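4-carboxymuconolactone decarboxylase (Sinorhizobium meliloti, PDB 4G9Q) probably acts as a decarboxylase of the carboxymuconolactone decarboxylase family, possibly with peroxiredoxin activity, and assembles as an all-helical trimer. Local coordinates at residues R76-I81 and P200-L205; H116-Y119 and K125-A128; F222-A227 and K261-K266. All coordinates share one frame; numbering follows the deposited sequence.

Contact 1: residues R76-I81 and P200-L205; sequences RSLVTI and PRDRSL
V79 and L205 make the tight end of this contact: CG2 of V79 sits 3.7 Å from CD1 of L205, the two side chains crossing at about a right angle. V79 presents that branch because CG2 stands anti to its own carbonyl carbon, while CG1 lies anti to the backbone N (chi1 168°). The other end is looser. L78 CB is 4.4 Å from L205 CD2, and L78 CD1 comes no closer than 4.1 Å to D202 OD1, a methyl beside a carboxylate oxygen with no bond between them. That carboxylate is committed to arginines: R74 forms a salt bridge to D202 OD1, and R201 NH1 donates to the same oxygen at 2.9 Å, the oxygen lying in the guanidinium plane and met nearly along its C-O axis. R201 also reaches D75 in a salt bridge. Replacing D202 by alanine would probably leave R74 without this carboxylate and R201 with D75 alone of these two anions. R201, partly exposed, marks the side nearer solvent, whereas L78, V79, D202 and L205 are all buried. The helix segments cross at -41° with axes 10.4 Å apart, joining the two family regions of the chain near its centre. Helix 234-248 packs against V79 through H243 and L244 and against L205 through V240; helix 107-120 meets L78 at T113 and D202 at E109.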
loop_
_atom_site.group_PDB
_atom_site.type_symbol
_atom_site.label_atom_id
_atom_site.label_comp_id
_atom_site.label_asym_id
_atom_site.label_seq_id
_atom_site.Cartn_x
_atom_site.Cartn_y
_atom_site.Cartn_z
ATOM N N ARG A 76 1.941 -22.625 -3.452
ATOM C CA ARG A 76 2.155 -21.392 -4.223
ATOM C C ARG A 76 0.843 -20.648 -4.476
ATOM O O ARG A 76 0.802 -19.416 -4.439
ATOM C CB ARG A 76 2.886 -21.672 -5.540
ATOM C CG ARG A 76 4.362 -21.933 -5.347
ATOM C CD ARG A 76 5.088 -22.210 -6.660
ATOM N NE ARG A 76 6.391 -22.793 -6.350
ATOM C CZ ARG A 76 7.490 -22.089 -6.094
ATOM N NH1 ARG A 76 7.470 -20.758 -6.144
ATOM N NH2 ARG A 76 8.616 -22.720 -5.798
ATOM N N SER A 77 -0.230 -21.396 -4.719
ATOM C CA SER A 77 -1.548 -20.785 -4.889
ATOM C C SER A 77 -2.015 -20.062 -3.620
ATOM O O SER A 77 -2.524 -18.944 -3.700
ATOM C CB SER A 77 -2.580 -21.819 -5.344
ATOM O OG SER A 77 -2.413 -22.142 -6.716
ATOM N N LEU A 78 -1.826 -20.686 -2.456
ATOM C CA LEU A 78 -2.160 -20.042 -1.183
ATOM C C LEU A 78 -1.350 -18.767 -0.957
ATOM O O LEU A 78 -1.895 -17.744 -0.541
ATOM C CB LEU A 78 -1.963 -21.003 -0.006
ATOM C CG LEU A 78 -3.084 -22.016 0.242
ATOM C CD1 LEU A 78 -2.612 -23.040 1.262
ATOM C CD2 LEU A 78 -4.368 -21.327 0.708
ATOM N N VAL A 79 -0.051 -18.839 -1.240
ATOM C CA VAL A 79 0.848 -17.686 -1.115
ATOM C C VAL A 79 0.420 -16.547 -2.045
ATOM O O VAL A 79 0.415 -15.373 -1.653
ATOM C CB VAL A 79 2.309 -18.098 -1.401
ATOM C CG1 VAL A 79 3.216 -16.882 -1.557
ATOM C CG2 VAL A 79 2.827 -19.006 -0.282
ATOM N N THR A 80 0.058 -16.908 -3.272
ATOM C CA THR A 80 -0.335 -15.927 -4.284
ATOM C C THR A 80 -1.658 -15.252 -3.913
ATOM O O THR A 80 -1.771 -14.023 -3.982
ATOM C CB THR A 80 -0.425 -16.565 -5.679
ATOM O OG1 THR A 80 0.813 -17.229 -5.966
ATOM C CG2 THR A 80 -0.679 -15.495 -6.753
ATOM N N ILE A 81 -2.647 -16.051 -3.506
ATOM C CA ILE A 81 -3.928 -15.488 -3.066
ATOM C C ILE A 81 -3.717 -14.513 -1.903
ATOM O O ILE A 81 -4.251 -13.395 -1.915
ATOM C CB ILE A 81 -4.952 -16.592 -2.711
ATOM C CG1 ILE A 81 -5.457 -17.257 -3.998
ATOM C CG2 ILE A 81 -6.122 -16.020 -1.907
ATOM C CD1 ILE A 81 -6.302 -18.485 -3.731
ATOM N N PRO A 200 -2.898 -25.212 10.979
ATOM C CA PRO A 200 -1.996 -24.200 11.542
ATOM C C PRO A 200 -0.845 -23.831 10.607
ATOM O O PRO A 200 -0.541 -22.646 10.460
ATOM C CB PRO A 200 -1.484 -24.872 12.815
ATOM C CG PRO A 200 -2.658 -25.684 13.253
ATOM C CD PRO A 200 -3.208 -26.257 11.978
ATOM N N ARG A 201 -0.233 -24.832 9.969
ATOM C CA ARG A 201 0.840 -24.591 9.000
ATOM C C ARG A 201 0.398 -23.654 7.875
ATOM O O ARG A 201 1.127 -22.732 7.498
ATOM C CB ARG A 201 1.316 -25.913 8.403
ATOM C CG ARG A 201 2.395 -25.757 7.346
ATOM C CD ARG A 201 2.156 -26.758 6.242
ATOM N NE ARG A 201 3.185 -26.730 5.207
ATOM C CZ ARG A 201 2.985 -26.343 3.949
ATOM N NH1 ARG A 201 1.788 -25.931 3.547
ATOM N NH2 ARG A 201 3.990 -26.384 3.085
ATOM N N ASP A 202 -0.796 -23.909 7.342
ATOM C CA ASP A 202 -1.338 -23.132 6.234
ATOM C C ASP A 202 -1.788 -21.739 6.665
ATOM O O ASP A 202 -1.649 -20.781 5.905
ATOM C CB ASP A 202 -2.492 -23.883 5.569
ATOM C CG ASP A 202 -2.046 -25.185 4.931
ATOM O OD1 ASP A 202 -0.953 -25.208 4.329
ATOM O OD2 ASP A 202 -2.786 -26.185 5.023
ATOM N N ARG A 203 -2.328 -21.627 7.877
ATOM C CA ARG A 203 -2.704 -20.315 8.412
ATOM C C ARG A 203 -1.461 -19.446 8.612
ATOM O O ARG A 203 -1.472 -18.254 8.309
ATOM C CB ARG A 203 -3.500 -20.450 9.712
ATOM C CG ARG A 203 -4.227 -19.171 10.119
ATOM C CD ARG A 203 -5.063 -19.364 11.385
ATOM N NE ARG A 203 -6.160 -20.317 11.194
ATOM C CZ ARG A 203 -7.350 -20.010 10.678
ATOM N NH1 ARG A 203 -7.624 -18.770 10.277
ATOM N NH2 ARG A 203 -8.270 -20.956 10.550
ATOM N N SER A 204 -0.386 -20.056 9.103
ATOM C CA SER A 204 0.889 -19.359 9.242
ATOM C C SER A 204 1.462 -18.993 7.873
ATOM O O SER A 204 2.008 -17.899 7.702
ATOM C CB SER A 204 1.880 -20.211 10.034
ATOM O OG SER A 204 1.522 -20.238 11.410
ATOM N N LEU A 205 1.332 -19.907 6.910
ATOM C CA LEU A 205 1.776 -19.658 5.535
ATOM C C LEU A 205 1.104 -18.414 4.942
ATOM O O LEU A 205 1.780 -17.532 4.413
ATOM C CB LEU A 205 1.525 -20.887 4.649
ATOM C CG LEU A 205 1.903 -20.773 3.167
ATOM C CD1 LEU A 205 3.395 -20.491 3.012
ATOM C CD2 LEU A 205 1.512 -22.032 2.409
#

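Contact 2: residues H116-Y119 and K125-A128; sequences HLAY and KAMA
A118 and A126 meet methyl to methyl, their CB atoms 3.6 Å apart. The A126 methyl is equally close to the backbone of its partner, with CB also 3.6 Å from A118 CA, so it rests against both main chain and side chain. Just beyond, A126 CB lies 4.4 Å from L117 C. With nothing larger than a methyl between them, the backbones come close: the CA atoms of A118 and A126 are 4.8 Å apart, and no hydrogen bond joins the two segments. Helix 107-120 and the short helix 123-127 follow one another in the chain, so this is the inner face of a tight turn between two consecutive helices, a local feature within the first of the two carboxymuconolactone decarboxylase family regions. The L117 side chain runs into the helical bundle, where A82 and I85 of helix 73-86 and A210 of helix 200-213 pack on it. H116 points away from the alanine pair; its NE2 is hydrogen-bonded to T207, and its ring stacks with Y120 and meets W193 edge-to-face. On the outer side the second subunit takes over: L53 of that neighbouring chain packs on both A118 and A126. Y119 OH is hydrogen-bonded to R60 of the same neighbour, and its ring meets Y56 there edge-to-face. K125, whose CB faces the first helix, sends its amine away to a salt bridge with E89 of the second subunit.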
loop_
_atom_site.group_PDB
_atom_site.type_symbol
_atom_site.label_atom_id
_atom_site.label_comp_id
_atom_site.label_asym_id
_atom_site.label_seq_id
_atom_site.Cartn_x
_atom_site.Cartn_y
_atom_site.Cartn_z
ATOM N N HIS A 116 -9.296 -14.886 7.553
ATOM C CA HIS A 116 -8.061 -14.667 8.280
ATOM C C HIS A 116 -7.455 -13.311 7.937
ATOM O O HIS A 116 -7.017 -12.575 8.823
ATOM C CB HIS A 116 -7.050 -15.780 7.981
ATOM C CG HIS A 116 -5.850 -15.739 8.870
ATOM N ND1 HIS A 116 -5.890 -16.142 10.187
ATOM C CD2 HIS A 116 -4.581 -15.320 8.642
ATOM C CE1 HIS A 116 -4.700 -15.970 10.734
ATOM N NE2 HIS A 116 -3.887 -15.476 9.816
ATOM N N LEU A 117 -7.448 -12.981 6.649
ATOM C CA LEU A 117 -6.839 -11.733 6.208
ATOM C C LEU A 117 -7.698 -10.494 6.450
ATOM O O LEU A 117 -7.188 -9.380 6.369
ATOM C CB LEU A 117 -6.349 -11.831 4.759
ATOM C CG LEU A 117 -5.216 -12.855 4.579
ATOM C CD1 LEU A 117 -4.727 -12.831 3.148
ATOM C CD2 LEU A 117 -4.061 -12.627 5.560
ATOM N N ALA A 118 -8.981 -10.680 6.778
ATOM C CA ALA A 118 -9.792 -9.563 7.286
ATOM C C ALA A 118 -9.116 -8.982 8.527
ATOM O O ALA A 118 -9.032 -7.759 8.696
ATOM C CB ALA A 118 -11.204 -10.022 7.613
ATOM N N TYR A 119 -8.601 -9.870 9.374
ATOM C CA TYR A 119 -7.917 -9.456 10.593
ATOM C C TYR A 119 -6.484 -9.002 10.338
ATOM O O TYR A 119 -6.038 -8.022 10.925
ATOM C CB TYR A 119 -7.922 -10.586 11.619
ATOM C CG TYR A 119 -9.298 -10.898 12.151
ATOM C CD1 TYR A 119 -9.804 -10.227 13.269
ATOM C CD2 TYR A 119 -10.094 -11.865 11.541
ATOM C CE1 TYR A 119 -11.081 -10.521 13.767
ATOM C CE2 TYR A 119 -11.366 -12.158 12.024
ATOM C CZ TYR A 119 -11.851 -11.486 13.129
ATOM O OH TYR A 119 -13.103 -11.790 13.601
ATOM N N LYS A 125 -9.727 -5.019 2.658
ATOM C CA LYS A 125 -8.962 -5.913 1.785
ATOM C C LYS A 125 -9.672 -7.259 1.619
ATOM O O LYS A 125 -9.727 -7.812 0.515
ATOM C CB LYS A 125 -7.536 -6.108 2.317
ATOM C CG LYS A 125 -6.650 -4.854 2.235
ATOM C CD LYS A 125 -6.219 -4.561 0.797
ATOM C CE LYS A 125 -5.297 -3.350 0.709
ATOM N NZ LYS A 125 -6.047 -2.056 0.741
ATOM N N ALA A 126 -10.225 -7.779 2.711
ATOM C CA ALA A 126 -11.001 -9.017 2.645
ATOM C C ALA A 126 -12.300 -8.805 1.879
ATOM O O ALA A 126 -12.677 -9.626 1.043
ATOM C CB ALA A 126 -11.282 -9.549 4.037
HETATM N N MSE A 127 -12.976 -7.693 2.151
HETATM C CA MSE A 127 -14.260 -7.413 1.505
HETATM C C MSE A 127 -14.130 -7.282 -0.008
HETATM O O MSE A 127 -15.021 -7.682 -0.749
HETATM C CB MSE A 127 -14.907 -6.160 2.095
HETATM C CG MSE A 127 -15.615 -6.392 3.425
HETATM SE SE MSE A 127 -17.031 -7.744 3.280
HETATM C CE MSE A 127 -18.034 -6.984 1.795
ATOM N N ALA A 128 -12.999 -6.740 -0.459
ATOM C CA ALA A 128 -12.741 -6.560 -1.883
ATOM C C ALA A 128 -12.707 -7.880 -2.656
ATOM O O ALA A 128 -12.938 -7.899 -3.867
ATOM C CB ALA A 128 -11.442 -5.787 -2.091
#

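Contact 3: residues F222-A227 and K261-K266; sequences FHLNKA and KAVFEK
V263 packs against L224 and N225, and the contact is mainly apolar. The L224 methyl CD2 lies 3.9 Å from V263 CB and equally near V263 CG1, the two side chains meeting at a slant. L224 reaches across because its CG stands anti to the backbone N (chi1 178°), which carries the branched end toward the other helix. The same methyl also approaches the ring of F264, 4.3 Å from CE1. Although the CB of F264 points away from helix 220-229, its ring swings back to flank the leucine. This is one crossing in an all-helical bundle: the segments of helix 220-229 and the C-terminal helix 250-267 run at -48°, their axes 10.1 Å apart, with segment 222-227 inside the second of the two family regions. L228, one turn on from L224, extends the apolar patch by packing on V263 and F264, and A237 of helix 234-248 lies against L224.

Polar groups play a different part. The N225 side chain lies alongside V263, the two running past each other in opposite directions, and its end rests against the valine methyl CG1. N225 is partly exposed, and its side chain also touches R267 further along the C-terminal helix.

Contacts between subunits come from the second helix. K261 NZ is hydrogen-bonded to the backbone oxygen of Q172 of the third subunit, and V176 of that same chain packs on K261 and F264.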
loop_
_atom_site.group_PDB
_atom_site.type_symbol
_atom_site.label_atom_id
_atom_site.label_comp_id
_atom_site.label_asym_id
_atom_site.label_seq_id
_atom_site.Cartn_x
_atom_site.Cartn_y
_atom_site.Cartn_z
ATOM N N PHE A 222 7.839 -13.282 14.701
ATOM C CA PHE A 222 6.860 -14.090 15.421
ATOM C C PHE A 222 6.199 -15.123 14.509
ATOM O O PHE A 222 6.142 -16.313 14.837
ATOM C CB PHE A 222 5.802 -13.189 16.075
ATOM C CG PHE A 222 4.764 -13.944 16.860
ATOM C CD1 PHE A 222 4.986 -14.272 18.196
ATOM C CD2 PHE A 222 3.567 -14.329 16.263
ATOM C CE1 PHE A 222 4.028 -14.976 18.924
ATOM C CE2 PHE A 222 2.602 -15.034 16.981
ATOM C CZ PHE A 222 2.834 -15.357 18.314
ATOM N N HIS A 223 5.714 -14.673 13.354
ATOM C CA HIS A 223 4.931 -15.549 12.495
ATOM C C HIS A 223 5.729 -16.564 11.692
ATOM O O HIS A 223 5.219 -17.637 11.382
ATOM C CB HIS A 223 3.933 -14.749 11.650
ATOM C CG HIS A 223 2.804 -14.203 12.466
ATOM N ND1 HIS A 223 1.784 -15.001 12.941
ATOM C CD2 HIS A 223 2.571 -12.962 12.955
ATOM C CE1 HIS A 223 0.953 -14.265 13.660
ATOM N NE2 HIS A 223 1.412 -13.026 13.688
ATOM N N LEU A 224 6.983 -16.238 11.381
ATOM C CA LEU A 224 7.861 -17.212 10.727
ATOM C C LEU A 224 8.263 -18.317 11.702
ATOM O O LEU A 224 8.262 -19.494 11.343
ATOM C CB LEU A 224 9.089 -16.543 10.107
ATOM C CG LEU A 224 10.104 -17.478 9.434
ATOM C CD1 LEU A 224 9.476 -18.287 8.298
ATOM C CD2 LEU A 224 11.290 -16.674 8.934
ATOM N N ASN A 225 8.589 -17.940 12.937
ATOM C CA ASN A 225 8.834 -18.932 13.981
ATOM C C ASN A 225 7.633 -19.850 14.142
ATOM O O ASN A 225 7.778 -21.066 14.205
ATOM C CB ASN A 225 9.179 -18.266 15.313
ATOM C CG ASN A 225 10.636 -17.881 15.413
ATOM O OD1 ASN A 225 10.967 -16.722 15.658
ATOM N ND2 ASN A 225 11.517 -18.855 15.234
ATOM N N LYS A 226 6.443 -19.256 14.176
ATOM C CA LYS A 226 5.206 -20.021 14.299
ATOM C C LYS A 226 5.002 -20.977 13.117
ATOM O O LYS A 226 4.617 -22.127 13.312
ATOM C CB LYS A 226 4.016 -19.072 14.472
ATOM C CG LYS A 226 2.750 -19.732 14.998
ATOM C CD LYS A 226 1.691 -18.686 15.340
ATOM C CE LYS A 226 0.369 -19.325 15.776
ATOM N NZ LYS A 226 0.503 -20.157 17.014
ATOM N N ALA A 227 5.287 -20.502 11.904
ATOM C CA ALA A 227 5.185 -21.319 10.694
ATOM C C ALA A 227 6.132 -22.516 10.740
ATOM O O ALA A 227 5.752 -23.636 10.394
ATOM C CB ALA A 227 5.475 -20.467 9.453
ATOM N N LYS A 261 16.847 -14.777 7.919
ATOM C CA LYS A 261 18.200 -15.200 8.304
ATOM C C LYS A 261 18.348 -15.269 9.822
ATOM O O LYS A 261 18.876 -16.245 10.356
ATOM C CB LYS A 261 19.254 -14.251 7.719
ATOM C CG LYS A 261 20.695 -14.672 8.018
ATOM C CD LYS A 261 21.700 -13.768 7.334
ATOM C CE LYS A 261 23.113 -14.297 7.536
ATOM N NZ LYS A 261 24.117 -13.388 6.932
ATOM N N ALA A 262 17.876 -14.224 10.504
ATOM C CA ALA A 262 17.974 -14.135 11.955
ATOM C C ALA A 262 17.175 -15.250 12.629
ATOM O O ALA A 262 17.639 -15.856 13.601
ATOM C CB ALA A 262 17.507 -12.771 12.431
ATOM N N VAL A 263 15.985 -15.527 12.099
ATOM C CA VAL A 263 15.140 -16.609 12.607
ATOM C C VAL A 263 15.836 -17.960 12.438
ATOM O O VAL A 263 15.929 -18.729 13.390
ATOM C CB VAL A 263 13.745 -16.618 11.937
ATOM C CG1 VAL A 263 12.986 -17.901 12.270
ATOM C CG2 VAL A 263 12.933 -15.404 12.382
ATOM N N PHE A 264 16.337 -18.237 11.237
ATOM C CA PHE A 264 17.000 -19.522 10.979
ATOM C C PHE A 264 18.199 -19.720 11.909
ATOM O O PHE A 264 18.412 -20.815 12.451
ATOM C CB PHE A 264 17.446 -19.643 9.513
ATOM C CG PHE A 264 16.321 -19.586 8.503
ATOM C CD1 PHE A 264 15.017 -19.944 8.840
ATOM C CD2 PHE A 264 16.589 -19.203 7.188
ATOM C CE1 PHE A 264 13.992 -19.890 7.888
ATOM C CE2 PHE A 264 15.574 -19.159 6.225
ATOM C CZ PHE A 264 14.275 -19.499 6.576
ATOM N N GLU A 265 18.972 -18.654 12.102
ATOM C CA GLU A 265 20.166 -18.722 12.940
ATOM C C GLU A 265 19.813 -18.905 14.411
ATOM O O GLU A 265 20.479 -19.661 15.123
ATOM C CB GLU A 265 21.046 -17.488 12.740
ATOM C CG GLU A 265 21.713 -17.454 11.369
ATOM C CD GLU A 265 22.727 -16.339 11.213
ATOM O OE1 GLU A 265 22.825 -15.466 12.106
ATOM O OE2 GLU A 265 23.431 -16.337 10.182
ATOM N N LYS A 266 18.758 -18.227 14.854
ATOM C CA LYS A 266 18.314 -18.319 16.244
ATOM C C LYS A 266 17.830 -19.727 16.598
ATOM O O LYS A 266 18.076 -20.193 17.715
ATOM C CB LYS A 266 17.236 -17.272 16.546
ATOM C CG LYS A 266 16.678 -17.309 17.965
ATOM C CD LYS A 266 17.400 -16.346 18.885
ATOM C CE LYS A 266 16.695 -16.259 20.232
ATOM N NZ LYS A 266 17.461 -15.429 21.196
#

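Overall arrangement
Contacts 1 and 2 are buried throughout; contact 3 is buried except at N225, which is partly exposed. Contact 1 lies about 4 Å from the chain's centre, contact 2 about 11 Å and contact 3 about 17 Å, centre to centre. Contacts 1 and 3 are helix crossings of similar angle, one joining the two family regions and the other lying toward the C-terminal end; contact 2 is a short-range corner nested within the loop that contact 1 closes. No other subunit touches contact 1, where salt bridges border the apolar pair. Contact 2 faces the second subunit and contact 3 the third. Helix 200-213 links them: R203 packs on H116, and S204 on A227.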